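PDB 4Q7F: 5' nucleotidase family protein from Staphylococcus aureus subsp. aureus, which belongs to the 5'-nucleotidase family, pairing a calcineurin-like phosphoesterase domain that binds manganese and magnesium with a 5'-nucleotidase C-terminal domain. Local coordinates for residues Asp154-Val159 with Arg197-Ile202; Ala235-Ile240 with Arg255-Ala260. One frame throughout, in Å; residues are numbered along the deposited sequence. Where two conformers were deposited one is given.

Interaction 1 (Asp154-Val159 with Arg197-Ile202)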
ATOM      1  N   ASP A 154     -36.970  12.697   0.070  1.00 42.17           N
ATOM      2  CA  ASP A 154     -37.212  13.356  -1.213  1.00 44.46           C
ATOM      3  C   ASP A 154     -35.931  13.960  -1.826  1.00 43.09           C
ATOM      4  O   ASP A 154     -36.001  14.813  -2.709  1.00 43.76           O
ATOM      5  CB  ASP A 154     -38.305  14.425  -1.064  1.00 48.30           C
ATOM      6  CG  ASP A 154     -37.990  15.453   0.016  1.00 50.16           C
ATOM      7  OD1 ASP A 154     -36.931  15.343   0.676  1.00 53.03           O
ATOM      8  OD2 ASP A 154     -38.811  16.373   0.211  1.00 52.89           O
ATOM      9  N   GLN A 155     -34.776  13.522  -1.330  0.50 41.03           N
ATOM     10  CA  GLN A 155     -33.479  13.985  -1.821  0.50 40.39           C
ATOM     11  C   GLN A 155     -32.786  12.845  -2.556  0.50 39.15           C
ATOM     12  O   GLN A 155     -33.190  11.686  -2.441  0.50 39.00           O
ATOM     13  CB  GLN A 155     -32.578  14.415  -0.659  0.50 39.37           C
ATOM     14  CG  GLN A 155     -33.118  15.516   0.244  0.50 40.25           C
ATOM     15  CD  GLN A 155     -33.457  16.795  -0.501  0.50 41.83           C
ATOM     16  OE1 GLN A 155     -34.503  16.900  -1.134  0.50 42.87           O
ATOM     17  NE2 GLN A 155     -32.595  17.792  -0.378  0.50 42.05           N
ATOM     18  N   THR A 156     -31.752  13.177  -3.321  1.00 38.69           N
ATOM     19  CA  THR A 156     -30.969  12.176  -4.016  1.00 36.99           C
ATOM     20  C   THR A 156     -29.517  12.330  -3.662  1.00 35.07           C
ATOM     21  O   THR A 156     -28.994  13.447  -3.595  1.00 34.98           O
ATOM     22  CB  THR A 156     -31.144  12.266  -5.542  1.00 37.74           C
ATOM     23  OG1 THR A 156     -32.491  11.940  -5.882  1.00 36.52           O
ATOM     24  CG2 THR A 156     -30.206  11.293  -6.253  1.00 37.49           C
ATOM     25  N   VAL A 157     -28.883  11.196  -3.391  1.00 33.35           N
ATOM     26  CA  VAL A 157     -27.458  11.150  -3.123  1.00 32.36           C
ATOM     27  C   VAL A 157     -26.766  10.604  -4.366  1.00 31.60           C
ATOM     28  O   VAL A 157     -27.227   9.628  -4.947  1.00 30.65           O
ATOM     29  CB  VAL A 157     -27.119  10.208  -1.952  1.00 31.33           C
ATOM     30  CG1 VAL A 157     -25.611  10.181  -1.729  1.00 31.25           C
ATOM     31  CG2 VAL A 157     -27.853  10.642  -0.700  1.00 31.78           C
ATOM     32  N   GLY A 158     -25.655  11.232  -4.754  1.00 31.26           N
ATOM     33  CA  GLY A 158     -24.863  10.800  -5.891  1.00 31.21           C
ATOM     34  C   GLY A 158     -23.479  10.415  -5.400  1.00 29.58           C
ATOM     35  O   GLY A 158     -22.846  11.171  -4.660  1.00 29.28           O
ATOM     36  N   VAL A 159     -23.021   9.233  -5.791  1.00 28.61           N
ATOM     37  CA  VAL A 159     -21.728   8.747  -5.354  1.00 28.55           C
ATOM     38  C   VAL A 159     -20.820   8.497  -6.541  1.00 28.11           C
ATOM     39  O   VAL A 159     -21.210   7.864  -7.518  1.00 29.25           O
ATOM     40  CB  VAL A 159     -21.844   7.429  -4.558  1.00 28.29           C
ATOM     41  CG1 VAL A 159     -20.483   7.025  -4.014  1.00 27.62           C
ATOM     42  CG2 VAL A 159     -22.820   7.581  -3.417  1.00 28.12           C
ATOM     43  N   ARG A 197     -26.977  18.026 -11.301  1.00 48.88           N
ATOM     44  CA  ARG A 197     -28.292  18.057 -11.966  1.00 50.63           C
ATOM     45  C   ARG A 197     -29.148  16.895 -11.481  1.00 51.22           C
ATOM     46  O   ARG A 197     -30.364  16.984 -11.453  1.00 52.31           O
ATOM     47  CB  ARG A 197     -28.190  17.953 -13.498  1.00 50.07           C
ATOM     48  CG  ARG A 197     -27.783  19.222 -14.226  1.00 51.21           C
ATOM     49  CD  ARG A 197     -27.911  19.084 -15.744  1.00 51.48           C
ATOM     50  NE  ARG A 197     -26.909  18.207 -16.374  1.00 50.18           N
ATOM     51  CZ  ARG A 197     -25.700  18.603 -16.782  1.00 49.57           C
ATOM     52  NH1 ARG A 197     -24.864  17.735 -17.351  1.00 48.48           N
ATOM     53  NH2 ARG A 197     -25.309  19.864 -16.619  1.00 50.21           N
ATOM     54  N   HIS A 198     -28.507  15.794 -11.117  1.00 51.15           N
ATOM     55  CA  HIS A 198     -29.238  14.614 -10.700  1.00 52.76           C
ATOM     56  C   HIS A 198     -29.395  14.520  -9.172  1.00 49.24           C
ATOM     57  O   HIS A 198     -30.408  14.017  -8.697  1.00 48.94           O
ATOM     58  CB  HIS A 198     -28.528  13.360 -11.251  1.00 56.19           C
ATOM     59  CG  HIS A 198     -29.402  12.144 -11.326  1.00 64.32           C
ATOM     60  ND1 HIS A 198     -29.792  11.426 -10.214  1.00 67.48           N
ATOM     61  CD2 HIS A 198     -29.947  11.507 -12.392  1.00 69.98           C
ATOM     62  CE1 HIS A 198     -30.553  10.411 -10.588  1.00 67.88           C
ATOM     63  NE2 HIS A 198     -30.664  10.438 -11.905  1.00 71.32           N
ATOM     64  N   ALA A 199     -28.431  15.048  -8.409  1.00 45.84           N
ATOM     65  CA  ALA A 199     -28.441  14.890  -6.943  1.00 44.48           C
ATOM     66  C   ALA A 199     -28.303  16.147  -6.086  1.00 44.25           C
ATOM     67  O   ALA A 199     -27.762  17.159  -6.511  1.00 47.90           O
ATOM     68  CB  ALA A 199     -27.347  13.902  -6.545  1.00 42.10           C
ATOM     69  N   ASP A 200     -28.791  16.033  -4.855  1.00 42.47           N
ATOM     70  CA  ASP A 200     -28.739  17.099  -3.859  1.00 43.08           C
ATOM     71  C   ASP A 200     -27.521  16.930  -2.970  1.00 42.05           C
ATOM     72  O   ASP A 200     -26.977  17.913  -2.462  1.00 42.68           O
ATOM     73  CB  ASP A 200     -29.983  17.046  -2.992  1.00 42.82           C
ATOM     74  CG  ASP A 200     -31.253  17.145  -3.801  1.00 43.28           C
ATOM     75  OD1 ASP A 200     -31.531  18.232  -4.348  1.00 44.68           O
ATOM     76  OD2 ASP A 200     -31.979  16.137  -3.863  1.00 41.41           O
ATOM     77  N   ILE A 201     -27.112  15.677  -2.770  1.00 41.04           N
ATOM     78  CA  ILE A 201     -25.945  15.351  -1.954  1.00 39.73           C
ATOM     79  C   ILE A 201     -24.930  14.578  -2.781  1.00 37.53           C
ATOM     80  O   ILE A 201     -25.279  13.612  -3.473  1.00 36.06           O
ATOM     81  CB  ILE A 201     -26.335  14.508  -0.723  1.00 40.05           C
ATOM     82  CG1 ILE A 201     -27.332  15.275   0.151  1.00 40.93           C
ATOM     83  CG2 ILE A 201     -25.092  14.121   0.083  1.00 38.83           C
ATOM     84  CD1 ILE A 201     -26.773  16.543   0.767  1.00 42.75           C
ATOM     85  N   ILE A 202     -23.671  15.001  -2.687  1.00 35.31           N
ATOM     86  CA  ILE A 202     -22.577  14.381  -3.429  1.00 34.60           C
ATOM     87  C   ILE A 202     -21.524  13.794  -2.499  1.00 32.92           C
ATOM     88  O   ILE A 202     -21.041  14.460  -1.584  1.00 32.38           O
ATOM     89  CB  ILE A 202     -21.937  15.393  -4.387  1.00 35.52           C
ATOM     90  CG1 ILE A 202     -22.964  15.734  -5.481  1.00 36.62           C
ATOM     91  CG2 ILE A 202     -20.658  14.820  -4.994  1.00 35.25           C
ATOM     92  CD1 ILE A 202     -22.645  16.961  -6.288  1.00 38.98           C
TER
HETATM   93  O   HOH W   1     -34.191  16.205  -5.248  1.00 43.99           O
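T156, D200 and I201 bury the most surface where strand 155-163 receives the chain leaving helix 184-198, and they illustrate how a parallel strand can begin with a side chain doing the work of a backbone. The carbonyl of T156 takes two N-H groups at once. I201 N lies 3.0 Å from T156 O and almost in line with the C=O bond, whereas D200 N, at 2.9 Å from the same T156 O, comes in bent and tilted 23° from the carbonyl plane. D200 answers in the other direction: its OD2 accepts from T156 N at 3.0 Å through the lone pair facing away from OD1. With CG held beside its own backbone N (chi1 -57°), the carboxylate reaches back along the neighbouring strand, so T156 is gripped at both its N-H and its C=O. A water donates to D200 OD2 at 2.6 Å, and in one of its two conformers the amide of Q155 stacks on the carboxylate with the planes nearly parallel.

The methyl CG2 of T156 turns to the end of the helix, 3.9 Å from A199 CB and at the edge of the H198 ring; T156 OG1 bonds to Q151. The parallel pairing begun by I201 N continues as G158 N donates to I201 O at 2.7 Å, nearly straight along the carbonyl. V157 and I201 share one face of the sheet, V157 CG2 meeting I201 CB at 4.2 Å. On the face of I202, G158 has no side chain, and A199 CB sits 3.6 Å from G158 N. Strand 155-163, helix 184-198 and the adjacent parallel strand 201-207 thus show the beta-alpha-beta connection of the calcineurin-like phosphoesterase domain, here at the point where the helix hands over to its second strand.

Interaction 2 (Ala235-Ile240 with Arg255-Ala260)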
ATOM      1  N   ALA A 235     -10.918  23.062  -5.241  1.00 41.50           N
ATOM      2  CA  ALA A 235     -11.702  23.463  -6.398  1.00 42.29           C
ATOM      3  C   ALA A 235     -13.191  23.175  -6.278  1.00 42.53           C
ATOM      4  O   ALA A 235     -14.013  23.976  -6.748  1.00 42.65           O
ATOM      5  CB  ALA A 235     -11.164  22.775  -7.642  1.00 42.47           C
ATOM      6  N   PHE A 236     -13.555  22.054  -5.656  1.00 40.11           N
ATOM      7  CA  PHE A 236     -14.965  21.661  -5.624  1.00 40.85           C
ATOM      8  C   PHE A 236     -15.649  21.461  -4.264  1.00 40.39           C
ATOM      9  O   PHE A 236     -16.762  20.934  -4.221  1.00 39.45           O
ATOM     10  CB  PHE A 236     -15.126  20.382  -6.459  1.00 40.10           C
ATOM     11  CG  PHE A 236     -14.481  20.471  -7.798  1.00 40.86           C
ATOM     12  CD1 PHE A 236     -14.946  21.382  -8.743  1.00 42.87           C
ATOM     13  CD2 PHE A 236     -13.401  19.666  -8.122  1.00 40.39           C
ATOM     14  CE1 PHE A 236     -14.337  21.487  -9.985  1.00 43.82           C
ATOM     15  CE2 PHE A 236     -12.794  19.761  -9.364  1.00 41.07           C
ATOM     16  CZ  PHE A 236     -13.257  20.676 -10.296  1.00 42.01           C
ATOM     17  N   SER A 237     -15.034  21.916  -3.173  1.00 40.78           N
ATOM     18  CA  SER A 237     -15.629  21.726  -1.840  1.00 40.73           C
ATOM     19  C   SER A 237     -17.118  22.083  -1.738  1.00 41.41           C
ATOM     20  O   SER A 237     -17.903  21.289  -1.235  1.00 40.51           O
ATOM     21  CB  SER A 237     -14.874  22.514  -0.764  1.00 41.12           C
ATOM     22  OG  SER A 237     -15.433  22.227   0.514  1.00 40.43           O
ATOM     23  N   LYS A 238     -17.503  23.265  -2.220  1.00 43.43           N
ATOM     24  CA  LYS A 238     -18.906  23.719  -2.115  1.00 45.37           C
ATOM     25  C   LYS A 238     -19.948  22.768  -2.714  1.00 43.59           C
ATOM     26  O   LYS A 238     -21.122  22.850  -2.360  1.00 43.72           O
ATOM     27  CB  LYS A 238     -19.087  25.103  -2.748  1.00 49.76           C
ATOM     28  CG  LYS A 238     -18.921  25.139  -4.262  1.00 51.83           C
ATOM     29  CD  LYS A 238     -19.403  26.471  -4.820  1.00 55.56           C
ATOM     30  CE  LYS A 238     -19.570  26.415  -6.327  1.00 56.40           C
ATOM     31  NZ  LYS A 238     -20.195  27.669  -6.819  1.00 61.16           N
ATOM     32  N   ASP A 239     -19.526  21.887  -3.616  1.00 42.00           N
ATOM     33  CA  ASP A 239     -20.419  20.932  -4.266  1.00 42.30           C
ATOM     34  C   ASP A 239     -20.268  19.500  -3.729  1.00 40.55           C
ATOM     35  O   ASP A 239     -20.998  18.598  -4.139  1.00 39.39           O
ATOM     36  CB  ASP A 239     -20.152  20.952  -5.769  1.00 44.57           C
ATOM     37  CG  ASP A 239     -20.460  22.309  -6.395  1.00 48.16           C
ATOM     38  OD1 ASP A 239     -21.438  22.950  -5.964  1.00 49.09           O
ATOM     39  OD2 ASP A 239     -19.743  22.724  -7.323  1.00 51.38           O
ATOM     40  N   ILE A 240     -19.320  19.303  -2.817  1.00 39.14           N
ATOM     41  CA  ILE A 240     -19.064  17.994  -2.221  1.00 36.93           C
ATOM     42  C   ILE A 240     -19.464  18.042  -0.753  1.00 35.28           C
ATOM     43  O   ILE A 240     -19.017  18.909   0.009  1.00 34.23           O
ATOM     44  CB  ILE A 240     -17.572  17.604  -2.297  1.00 36.14           C
ATOM     45  CG1 ILE A 240     -17.070  17.643  -3.743  1.00 36.55           C
ATOM     46  CG2 ILE A 240     -17.375  16.227  -1.706  1.00 34.64           C
ATOM     47  CD1 ILE A 240     -15.569  17.470  -3.894  1.00 36.34           C
ATOM     48  N   ARG A 255     -13.572  18.816   8.824  0.60 36.48           N
ATOM     49  CA  ARG A 255     -14.371  19.542   7.856  0.60 38.09           C
ATOM     50  C   ARG A 255     -13.467  20.400   6.977  0.60 37.70           C
ATOM     51  O   ARG A 255     -12.504  20.982   7.470  0.60 37.72           O
ATOM     52  CB  ARG A 255     -15.361  20.455   8.604  0.60 40.97           C
ATOM     53  CG  ARG A 255     -16.030  19.795   9.810  0.60 41.91           C
ATOM     54  CD  ARG A 255     -17.000  18.685   9.436  0.60 42.37           C
ATOM     55  NE  ARG A 255     -18.338  19.205   9.162  0.60 45.53           N
ATOM     56  CZ  ARG A 255     -19.290  19.358  10.084  0.60 46.01           C
ATOM     57  NH1 ARG A 255     -20.472  19.843   9.729  0.60 46.94           N
ATOM     58  NH2 ARG A 255     -19.071  19.027  11.360  0.60 46.20           N
ATOM     59  N   PHE A 256     -13.753  20.440   5.675  1.00 36.60           N
ATOM     60  CA  PHE A 256     -13.029  21.322   4.744  1.00 37.08           C
ATOM     61  C   PHE A 256     -14.185  22.202   4.295  1.00 37.85           C
ATOM     62  O   PHE A 256     -15.025  21.770   3.498  1.00 36.99           O
ATOM     63  CB  PHE A 256     -12.398  20.612   3.551  1.00 35.53           C
ATOM     64  CG  PHE A 256     -11.606  21.539   2.647  1.00 36.43           C
ATOM     65  CD1 PHE A 256     -12.245  22.317   1.689  1.00 37.02           C
ATOM     66  CD2 PHE A 256     -10.228  21.634   2.760  1.00 36.70           C
ATOM     67  CE1 PHE A 256     -11.531  23.173   0.867  1.00 38.32           C
ATOM     68  CE2 PHE A 256      -9.499  22.479   1.931  1.00 37.89           C
ATOM     69  CZ  PHE A 256     -10.155  23.251   0.981  1.00 38.67           C
ATOM     70  N   LYS A 257     -14.244  23.417   4.825  1.00 38.99           N
ATOM     71  CA  LYS A 257     -15.369  24.307   4.578  1.00 40.06           C
ATOM     72  C   LYS A 257     -16.618  23.540   5.072  1.00 39.27           C
ATOM     73  O   LYS A 257     -16.669  23.192   6.253  1.00 38.81           O
ATOM     74  CB  LYS A 257     -15.420  24.776   3.118  1.00 41.19           C
ATOM     75  CG  LYS A 257     -14.230  25.665   2.772  1.00 42.62           C
ATOM     76  CD  LYS A 257     -14.268  26.199   1.356  1.00 44.04           C
ATOM     77  CE  LYS A 257     -13.060  27.091   1.114  1.00 45.64           C
ATOM     78  NZ  LYS A 257     -12.944  27.486  -0.309  1.00 46.88           N
ATOM     79  N   GLN A 258     -17.586  23.227   4.213  1.00 39.06           N
ATOM     80  CA  GLN A 258     -18.777  22.464   4.676  1.00 39.32           C
ATOM     81  C   GLN A 258     -18.658  20.966   4.404  1.00 38.02           C
ATOM     82  O   GLN A 258     -19.505  20.174   4.831  1.00 38.20           O
ATOM     83  CB  GLN A 258     -20.046  22.995   4.017  1.00 41.03           C
ATOM     84  CG  GLN A 258     -20.345  24.437   4.392  1.00 44.25           C
ATOM     85  CD  GLN A 258     -20.657  24.581   5.866  1.00 45.36           C
ATOM     86  OE1 GLN A 258     -21.611  23.982   6.377  1.00 45.94           O
ATOM     87  NE2 GLN A 258     -19.871  25.389   6.557  1.00 47.88           N
ATOM     88  N   THR A 259     -17.598  20.581   3.704  1.00 37.68           N
ATOM     89  CA  THR A 259     -17.398  19.187   3.327  1.00 35.66           C
ATOM     90  C   THR A 259     -16.911  18.313   4.488  1.00 33.77           C
ATOM     91  O   THR A 259     -16.014  18.707   5.221  1.00 32.94           O
ATOM     92  CB  THR A 259     -16.365  19.093   2.180  1.00 35.23           C
ATOM     93  OG1 THR A 259     -16.790  19.903   1.074  1.00 35.63           O
ATOM     94  CG2 THR A 259     -16.210  17.649   1.717  1.00 34.45           C
ATOM     95  N   ALA A 260     -17.521  17.138   4.661  1.00 31.74           N
ATOM     96  CA  ALA A 260     -17.048  16.192   5.656  1.00 30.90           C
ATOM     97  C   ALA A 260     -15.922  15.394   4.988  1.00 30.07           C
ATOM     98  O   ALA A 260     -16.136  14.769   3.933  1.00 28.67           O
ATOM     99  CB  ALA A 260     -18.165  15.260   6.113  1.00 30.74           C
TER
HETATM  100  O   HOH W   2     -18.013  23.441   1.635  1.00 29.92           O
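Hydroxyls of S237 and T259 lie at the centre of the polar contacts, which carry most of this interaction. The two oxygens, S237 OG and T259 OG1, are 2.7 Å apart. T259 OG1 donates its proton to I240 O at 2.7 Å, approaching that carbonyl at 144° and well tilted from its plane. S237 OG also lies 3.0 Å from F256 O, a weak bond at best, and its one proton cannot be assigned between that carbonyl and T259 OG1. With OG anti to the backbone N (chi1 -176°), the S237 hydroxyl is directed at the turn. A water joins the same oxygen to the backbone of the turn, accepting from Q258 N at 2.6 Å.

The receiving element is a type II' beta turn, F256 to T259, closing the hairpin of strands 251-256 and 259-264. Facing it, the 3-10 segment 237-239 leads from the end of helix 229-236 towards strand 242-244, so the contact seats a helix-to-strand connection against a hairpin at the border of the six-stranded sheet of the phosphoesterase domain.

Van der Waals contacts flank the hydroxyls. S237 OG lies at the edge of the F256 ring, near its plane, 3.4 Å from F256 CD1, and the ring's remaining neighbours include Y230 and L233 of helix 229-236. Towards the sheet the packing is apolar: I240 CG2 meets T259 CG2 at 3.9 Å, the side chains crossing at a slant.

How the interactions relate
Following the chain from the N terminus, the first of the segments met is on strand 155-163, and interaction 1 closes its loop when the chain returns through helix 184-198 into strand 201-207. Only afterwards does interaction 2 open, at the end of helix 229-236, to close a shorter loop at the hairpin of strands 251-256 and 259-264. The two loops therefore follow in series, neither nesting nor crossing. Both reach the same mixed sheet, with strand 242-244 lying between 201-207 and 259-264, and their centres are about 15 Å apart. They touch directly where I202 CD1 packs 3.2 Å from D239 O, while K196 of helix 184-198 forms a salt bridge with D239.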